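Local coordinates for protein endopolygalacturonase (Chondrostereum purpureum, PDB 1K5C) that probably hydrolyses the alpha-1,4 links between galacturonic acid units of pectin chains, as an endo-acting enzyme of glycoside hydrolase family 28, at residues A[59-70]-A[99-110]. Sequence-based numbering, arbitrary orientation. Where two conformers were deposited one is given.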
ATOM      1  N   PRO A  59      -7.971  10.406   9.472  1.00 11.92           N
ATOM      2  CA  PRO A  59      -8.281  10.617   8.066  1.00 11.99           C
ATOM      3  C   PRO A  59      -9.133  11.859   7.842  1.00 11.13           C
ATOM      4  O   PRO A  59      -9.974  12.246   8.649  1.00 11.97           O
ATOM      5  CB  PRO A  59      -9.147   9.374   7.709  1.00 12.50           C
ATOM      6  CG  PRO A  59      -9.682   8.904   9.018  1.00 16.99           C
ATOM      7  CD  PRO A  59      -8.674   9.256  10.071  1.00 13.20           C
ATOM      8  N   LEU A  60      -8.891  12.515   6.661  1.00 10.81           N
ATOM      9  CA  LEU A  60      -9.690  13.686   6.312  1.00 11.07           C
ATOM     10  C   LEU A  60     -10.963  13.291   5.545  1.00 10.77           C
ATOM     11  O   LEU A  60     -11.919  14.090   5.526  1.00 11.62           O
ATOM     12  CB  LEU A  60      -8.869  14.674   5.475  1.00 11.28           C
ATOM     13  CG  LEU A  60      -7.598  15.201   6.149  1.00 11.05           C
ATOM     14  CD1 LEU A  60      -6.925  16.229   5.225  1.00 12.08           C
ATOM     15  CD2 LEU A  60      -7.900  15.799   7.539  1.00 12.09           C
ATOM     16  N   PHE A  61     -10.976  12.078   4.985  1.00 11.09           N
ATOM     17  CA  PHE A  61     -12.140  11.516   4.299  1.00 11.02           C
ATOM     18  C   PHE A  61     -12.300  10.098   4.797  1.00 10.61           C
ATOM     19  O   PHE A  61     -11.319   9.349   4.730  1.00 11.59           O
ATOM     20  CB  PHE A  61     -11.911  11.515   2.777  1.00 11.65           C
ATOM     21  CG  PHE A  61     -13.015  10.794   1.997  1.00 11.47           C
ATOM     22  CD1 PHE A  61     -14.192  11.426   1.728  1.00 13.34           C
ATOM     23  CD2 PHE A  61     -12.841   9.471   1.570  1.00 12.83           C
ATOM     24  CE1 PHE A  61     -15.193  10.766   1.003  1.00 14.10           C
ATOM     25  CE2 PHE A  61     -13.825   8.853   0.827  1.00 13.99           C
ATOM     26  CZ  PHE A  61     -15.017   9.502   0.555  1.00 13.34           C
ATOM     27  N   THR A  62     -13.487   9.738   5.254  1.00 10.80           N
ATOM     28  CA  THR A  62     -13.790   8.365   5.659  1.00 10.97           C
ATOM     29  C   THR A  62     -15.093   7.931   4.983  1.00 11.35           C
ATOM     30  O   THR A  62     -16.093   8.652   5.101  1.00 12.87           O
ATOM     31  CB  THR A  62     -13.972   8.247   7.170  1.00 11.90           C
ATOM     32  OG1 THR A  62     -12.781   8.694   7.844  1.00 12.37           O
ATOM     33  CG2 THR A  62     -14.188   6.795   7.604  1.00 13.81           C
ATOM     34  N   ILE A  63     -15.074   6.762   4.367  1.00 10.96           N
ATOM     35  CA  ILE A  63     -16.311   6.162   3.864  1.00 11.30           C
ATOM     36  C   ILE A  63     -16.364   4.751   4.423  1.00 11.36           C
ATOM     37  O   ILE A  63     -15.377   4.005   4.432  1.00 11.89           O
ATOM     38  CB  ILE A  63     -16.389   6.232   2.324  1.00 11.43           C
ATOM     39  CG1 ILE A  63     -17.761   5.687   1.840  1.00 12.25           C
ATOM     40  CG2 ILE A  63     -15.222   5.555   1.616  1.00 12.65           C
ATOM     41  CD1 ILE A  63     -18.073   6.067   0.424  1.00 13.07           C
ATOM     42  N   ASP A  64     -17.549   4.422   4.974  1.00 11.76           N
ATOM     43  CA  ASP A  64     -17.753   3.127   5.651  1.00 12.11           C
ATOM     44  C   ASP A  64     -19.124   2.641   5.282  1.00 12.02           C
ATOM     45  O   ASP A  64     -20.114   3.331   5.575  1.00 13.23           O
ATOM     46  CB  ASP A  64     -17.609   3.329   7.151  1.00 13.69           C
ATOM     47  CG  ASP A  64     -17.670   2.069   7.969  1.00 15.58           C
ATOM     48  OD1 ASP A  64     -17.749   0.982   7.399  1.00 16.71           O
ATOM     49  OD2 ASP A  64     -17.627   2.210   9.217  1.00 20.69           O
ATOM     50  N   GLY A  65     -19.228   1.476   4.653  1.00 12.19           N
ATOM     51  CA  GLY A  65     -20.542   0.917   4.332  1.00 12.63           C
ATOM     52  C   GLY A  65     -20.345  -0.512   3.814  1.00 12.01           C
ATOM     53  O   GLY A  65     -19.212  -0.980   3.672  1.00 12.69           O
ATOM     54  N   THR A  66     -21.479  -1.147   3.544  1.00 11.87           N
ATOM     55  CA  THR A  66     -21.546  -2.545   3.161  1.00 11.76           C
ATOM     56  C   THR A  66     -22.011  -2.617   1.702  1.00 12.15           C
ATOM     57  O   THR A  66     -23.043  -2.064   1.342  1.00 13.36           O
ATOM     58  CB  THR A  66     -22.503  -3.333   4.060  1.00 12.73           C
ATOM     59  OG1 THR A  66     -22.016  -3.248   5.407  1.00 13.88           O
ATOM     60  CG2 THR A  66     -22.607  -4.795   3.635  1.00 14.65           C
ATOM     61  N   GLY A  67     -21.223  -3.270   0.848  1.00 12.21           N
ATOM     62  CA  GLY A  67     -21.616  -3.454  -0.562  1.00 13.30           C
ATOM     63  C   GLY A  67     -21.702  -2.165  -1.319  1.00 12.73           C
ATOM     64  O   GLY A  67     -22.516  -2.020  -2.248  1.00 13.92           O
ATOM     65  N   ILE A  68     -20.861  -1.165  -0.959  1.00 12.16           N
ATOM     66  CA  ILE A  68     -20.908   0.130  -1.640  1.00 12.13           C
ATOM     67  C   ILE A  68     -20.355   0.002  -3.057  1.00 11.89           C
ATOM     68  O   ILE A  68     -19.362  -0.689  -3.284  1.00 14.03           O
ATOM     69  CB  ILE A  68     -20.099   1.151  -0.806  1.00 12.37           C
ATOM     70  CG1 ILE A  68     -20.611   1.239   0.657  1.00 12.99           C
ATOM     71  CG2 ILE A  68     -20.033   2.525  -1.498  1.00 13.27           C
ATOM     72  CD1 ILE A  68     -22.137   1.439   0.722  1.00 15.05           C
ATOM     73  N   ASN A  69     -20.992   0.731  -3.974  1.00 12.07           N
ATOM     74  CA  ASN A  69     -20.508   0.817  -5.365  1.00 12.01           C
ATOM     75  C   ASN A  69     -20.075   2.276  -5.561  1.00 11.24           C
ATOM     76  O   ASN A  69     -20.913   3.150  -5.732  1.00 12.34           O
ATOM     77  CB  ASN A  69     -21.659   0.436  -6.290  1.00 13.37           C
ATOM     78  CG  ASN A  69     -21.321   0.556  -7.730  1.00 15.28           C
ATOM     79  OD1 ASN A  69     -20.168   0.361  -8.117  1.00 20.41           O
ATOM     80  ND2 ASN A  69     -22.274   0.877  -8.579  1.00 20.84           N
ATOM     81  N   PHE A  70     -18.757   2.535  -5.492  1.00 11.46           N
ATOM     82  CA  PHE A  70     -18.237   3.885  -5.603  1.00 11.57           C
ATOM     83  C   PHE A  70     -17.699   4.108  -6.985  1.00 11.32           C
ATOM     84  O   PHE A  70     -16.758   3.414  -7.415  1.00 12.17           O
ATOM     85  CB  PHE A  70     -17.173   4.145  -4.510  1.00 11.78           C
ATOM     86  CG  PHE A  70     -16.751   5.587  -4.411  1.00 11.61           C
ATOM     87  CD1 PHE A  70     -15.853   6.154  -5.312  1.00 12.50           C
ATOM     88  CD2 PHE A  70     -17.257   6.379  -3.360  1.00 12.41           C
ATOM     89  CE1 PHE A  70     -15.463   7.455  -5.207  1.00 13.07           C
ATOM     90  CE2 PHE A  70     -16.882   7.703  -3.252  1.00 13.47           C
ATOM     91  CZ  PHE A  70     -16.011   8.248  -4.197  1.00 13.61           C
ATOM     92  N   PRO A  99      -3.965   8.858   7.771  1.00 10.90           N
ATOM     93  CA  PRO A  99      -4.013   8.741   6.294  1.00 10.78           C
ATOM     94  C   PRO A  99      -4.890   9.857   5.745  1.00 10.38           C
ATOM     95  O   PRO A  99      -5.643  10.521   6.481  1.00 11.36           O
ATOM     96  CB  PRO A  99      -4.637   7.341   6.093  1.00 11.22           C
ATOM     97  CG  PRO A  99      -5.572   7.213   7.265  1.00 11.91           C
ATOM     98  CD  PRO A  99      -4.815   7.851   8.421  1.00 12.31           C
ATOM     99  N   PHE A 100      -4.845  10.036   4.414  1.00 10.10           N
ATOM    100  CA  PHE A 100      -5.716  11.035   3.788  1.00 10.38           C
ATOM    101  C   PHE A 100      -7.142  10.495   3.717  1.00 10.27           C
ATOM    102  O   PHE A 100      -8.082  11.117   4.234  1.00 10.58           O
ATOM    103  CB  PHE A 100      -5.077  11.424   2.453  1.00 10.38           C
ATOM    104  CG  PHE A 100      -5.824  12.466   1.644  1.00 10.13           C
ATOM    105  CD1 PHE A 100      -6.735  13.357   2.215  1.00 11.06           C
ATOM    106  CD2 PHE A 100      -5.577  12.553   0.281  1.00 11.52           C
ATOM    107  CE1 PHE A 100      -7.381  14.290   1.404  1.00 11.47           C
ATOM    108  CE2 PHE A 100      -6.209  13.466  -0.526  1.00 11.99           C
ATOM    109  CZ  PHE A 100      -7.139  14.352   0.036  1.00 11.30           C
ATOM    110  N   LEU A 101      -7.289   9.343   3.018  1.00 10.22           N
ATOM    111  CA  LEU A 101      -8.564   8.658   2.902  1.00 10.29           C
ATOM    112  C   LEU A 101      -8.552   7.382   3.739  1.00 10.15           C
ATOM    113  O   LEU A 101      -7.536   6.698   3.822  1.00 10.87           O
ATOM    114  CB  LEU A 101      -8.833   8.220   1.451  1.00 10.98           C
ATOM    115  CG  LEU A 101      -9.311   9.263   0.468  1.00 14.64           C
ATOM    116  CD1 LEU A 101      -8.392  10.360   0.240  1.00 19.63           C
ATOM    117  CD2 LEU A 101      -9.700   8.581  -0.843  1.00 15.44           C
ATOM    118  N   LYS A 102      -9.739   7.051   4.267  1.00 10.60           N
ATOM    119  CA  LYS A 102      -9.976   5.770   4.955  1.00 10.49           C
ATOM    120  C   LYS A 102     -11.211   5.137   4.344  1.00 10.19           C
ATOM    121  O   LYS A 102     -12.261   5.772   4.260  1.00 11.13           O
ATOM    122  CB  LYS A 102     -10.206   6.016   6.458  1.00 12.02           C
ATOM    123  CG  LYS A 102     -10.672   4.813   7.257  1.00 14.27           C
ATOM    124  CD  LYS A 102      -9.635   3.731   7.216  1.00 20.02           C
ATOM    125  CE  LYS A 102      -9.261   3.212   8.560  1.00 17.32           C
ATOM    126  NZ  LYS A 102      -8.263   2.108   8.462  1.00 14.54           N
ATOM    127  N   ILE A 103     -11.068   3.873   3.912  1.00 10.75           N
ATOM    128  CA  ILE A 103     -12.152   3.092   3.291  1.00 11.24           C
ATOM    129  C   ILE A 103     -12.367   1.846   4.138  1.00 11.59           C
ATOM    130  O   ILE A 103     -11.419   1.062   4.353  1.00 12.51           O
ATOM    131  CB  ILE A 103     -11.840   2.727   1.845  1.00 11.91           C
ATOM    132  CG1 ILE A 103     -11.576   3.967   0.995  1.00 12.92           C
ATOM    133  CG2 ILE A 103     -12.970   1.857   1.258  1.00 13.16           C
ATOM    134  CD1 ILE A 103     -11.074   3.691  -0.402  1.00 13.90           C
ATOM    135  N   LYS A 104     -13.603   1.670   4.650  1.00 11.54           N
ATOM    136  CA  LYS A 104     -13.961   0.588   5.524  1.00 12.24           C
ATOM    137  C   LYS A 104     -15.200  -0.131   4.978  1.00 11.47           C
ATOM    138  O   LYS A 104     -16.035   0.491   4.291  1.00 12.49           O
ATOM    139  CB  LYS A 104     -14.322   1.121   6.945  1.00 13.84           C
ATOM    140  CG  LYS A 104     -13.263   1.909   7.615  1.00 15.96           C
ATOM    141  CD  LYS A 104     -13.672   2.195   9.045  1.00 22.82           C
ATOM    142  CE  LYS A 104     -13.332   3.540   9.535  1.00 38.71           C
ATOM    143  NZ  LYS A 104     -13.804   3.517  10.964  1.00 29.03           N
ATOM    144  N   GLY A 105     -15.375  -1.376   5.383  1.00 11.84           N
ATOM    145  CA  GLY A 105     -16.583  -2.130   5.060  1.00 11.72           C
ATOM    146  C   GLY A 105     -16.334  -3.029   3.841  1.00 11.67           C
ATOM    147  O   GLY A 105     -15.434  -3.855   3.845  1.00 12.66           O
ATOM    148  N   SER A 106     -17.162  -2.865   2.807  1.00 11.54           N
ATOM    149  CA  SER A 106     -17.057  -3.741   1.638  1.00 11.67           C
ATOM    150  C   SER A 106     -17.663  -3.023   0.429  1.00 11.53           C
ATOM    151  O   SER A 106     -18.327  -2.005   0.532  1.00 12.09           O
ATOM    152  CB  SER A 106     -17.770  -5.077   1.875  1.00 11.68           C
ATOM    153  OG  SER A 106     -19.137  -4.849   2.321  1.00 12.56           O
ATOM    154  N   GLY A 107     -17.434  -3.639  -0.735  1.00 11.94           N
ATOM    155  CA  GLY A 107     -17.928  -3.128  -1.996  1.00 12.15           C
ATOM    156  C   GLY A 107     -16.828  -3.004  -3.027  1.00 11.21           C
ATOM    157  O   GLY A 107     -15.818  -3.721  -2.969  1.00 12.01           O
ATOM    158  N   THR A 108     -17.033  -2.090  -3.965  1.00 11.63           N
ATOM    159  CA  THR A 108     -16.154  -1.881  -5.113  1.00 11.89           C
ATOM    160  C   THR A 108     -15.977  -0.391  -5.320  1.00 12.08           C
ATOM    161  O   THR A 108     -16.978   0.324  -5.442  1.00 13.43           O
ATOM    162  CB  THR A 108     -16.731  -2.522  -6.396  1.00 13.71           C
ATOM    163  OG1 THR A 108     -16.933  -3.911  -6.148  1.00 18.12           O
ATOM    164  CG2 THR A 108     -15.809  -2.410  -7.578  1.00 15.78           C
ATOM    165  N   TYR A 109     -14.730   0.060  -5.337  1.00 11.49           N
ATOM    166  CA  TYR A 109     -14.345   1.458  -5.473  1.00 11.43           C
ATOM    167  C   TYR A 109     -13.548   1.593  -6.751  1.00 11.50           C
ATOM    168  O   TYR A 109     -12.507   0.932  -6.901  1.00 12.60           O
ATOM    169  CB  TYR A 109     -13.476   1.910  -4.263  1.00 11.90           C
ATOM    170  CG  TYR A 109     -14.324   2.041  -3.004  1.00 11.49           C
ATOM    171  CD1 TYR A 109     -14.842   0.966  -2.328  1.00 11.64           C
ATOM    172  CD2 TYR A 109     -14.679   3.334  -2.577  1.00 11.71           C
ATOM    173  CE1 TYR A 109     -15.670   1.131  -1.203  1.00 11.51           C
ATOM    174  CE2 TYR A 109     -15.511   3.501  -1.476  1.00 11.08           C
ATOM    175  CZ  TYR A 109     -15.997   2.408  -0.784  1.00 11.69           C
ATOM    176  OH  TYR A 109     -16.816   2.621   0.290  1.00 12.31           O
ATOM    177  N   LYS A 110     -14.015   2.470  -7.667  1.00 11.64           N
ATOM    178  CA  LYS A 110     -13.377   2.531  -8.993  1.00 11.55           C
ATOM    179  C   LYS A 110     -13.062   3.940  -9.432  1.00 10.94           C
ATOM    180  O   LYS A 110     -13.819   4.883  -9.221  1.00 11.88           O
ATOM    181  CB  LYS A 110     -14.396   1.939 -10.038  1.00 14.16           C
ATOM    182  CG  LYS A 110     -14.845   0.522  -9.744  0.70 13.92           C
ATOM    183  CD  LYS A 110     -16.172   0.111 -10.356  0.70 17.26           C
ATOM    184  CE  LYS A 110     -17.388   0.753  -9.546  0.70 19.36           C
ATOM    185  NZ  LYS A 110     -18.609   0.156 -10.215  0.70 18.83           N
TER
HETATM  186  O   HOH W   1     -16.381   4.319  10.490  1.00 29.83           O
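Tyr109 lies against Ile63, Ile68 and Phe70 across the inside of a bend that both chains make together. Its CD2 packs on Phe70 CB at 3.3 Å; the two ring planes differ by only 16°, but the centroids are 5.4 Å apart, so the rings meet at their margins and not as a full stack. With CG anti to its own carbonyl carbon (chi1 -72°), the tyrosine ring reaches back across the corner, where Ile63 CG2 meets Tyr109 CE2 at 3.7 Å and Ile68 CG2 nears the hydroxyl. Ile103 CG2 lies over the rim of one face of the ring. A flat, long residue suits this place because it touches both arms of the bend; an alanine here would probably leave a gap between Ile63, Ile68 and Phe70 and free those side chains to turn. Further along, Phe61 CD2 rests on Leu101 CG, two apolar side chains of different shape filling the interior.

Backbone hydrogen bonds in parallel register join 61-65 to 101-104 and 68-70 to 108-110. At the corner the register slips by one, a beta bulge, and Ser106 OG accepts from Gly67 N at 3.0 Å while also bonding Asp128. Gly105 and Gly107 adopt backbone angles, and sit so close to Gly65 O and Ile68 O, that a side chain would clash.

On the outer face Lys104 lays its CB against Asp64 OD1 at 3.5 Å; its NZ, too far for a salt bridge, reaches Asp64 OD2 through one water. Apolar side chains aligned inside and polar ones outside, on successive coils turning together, mark the right-handed parallel beta-helix of family 28 polygalacturonases.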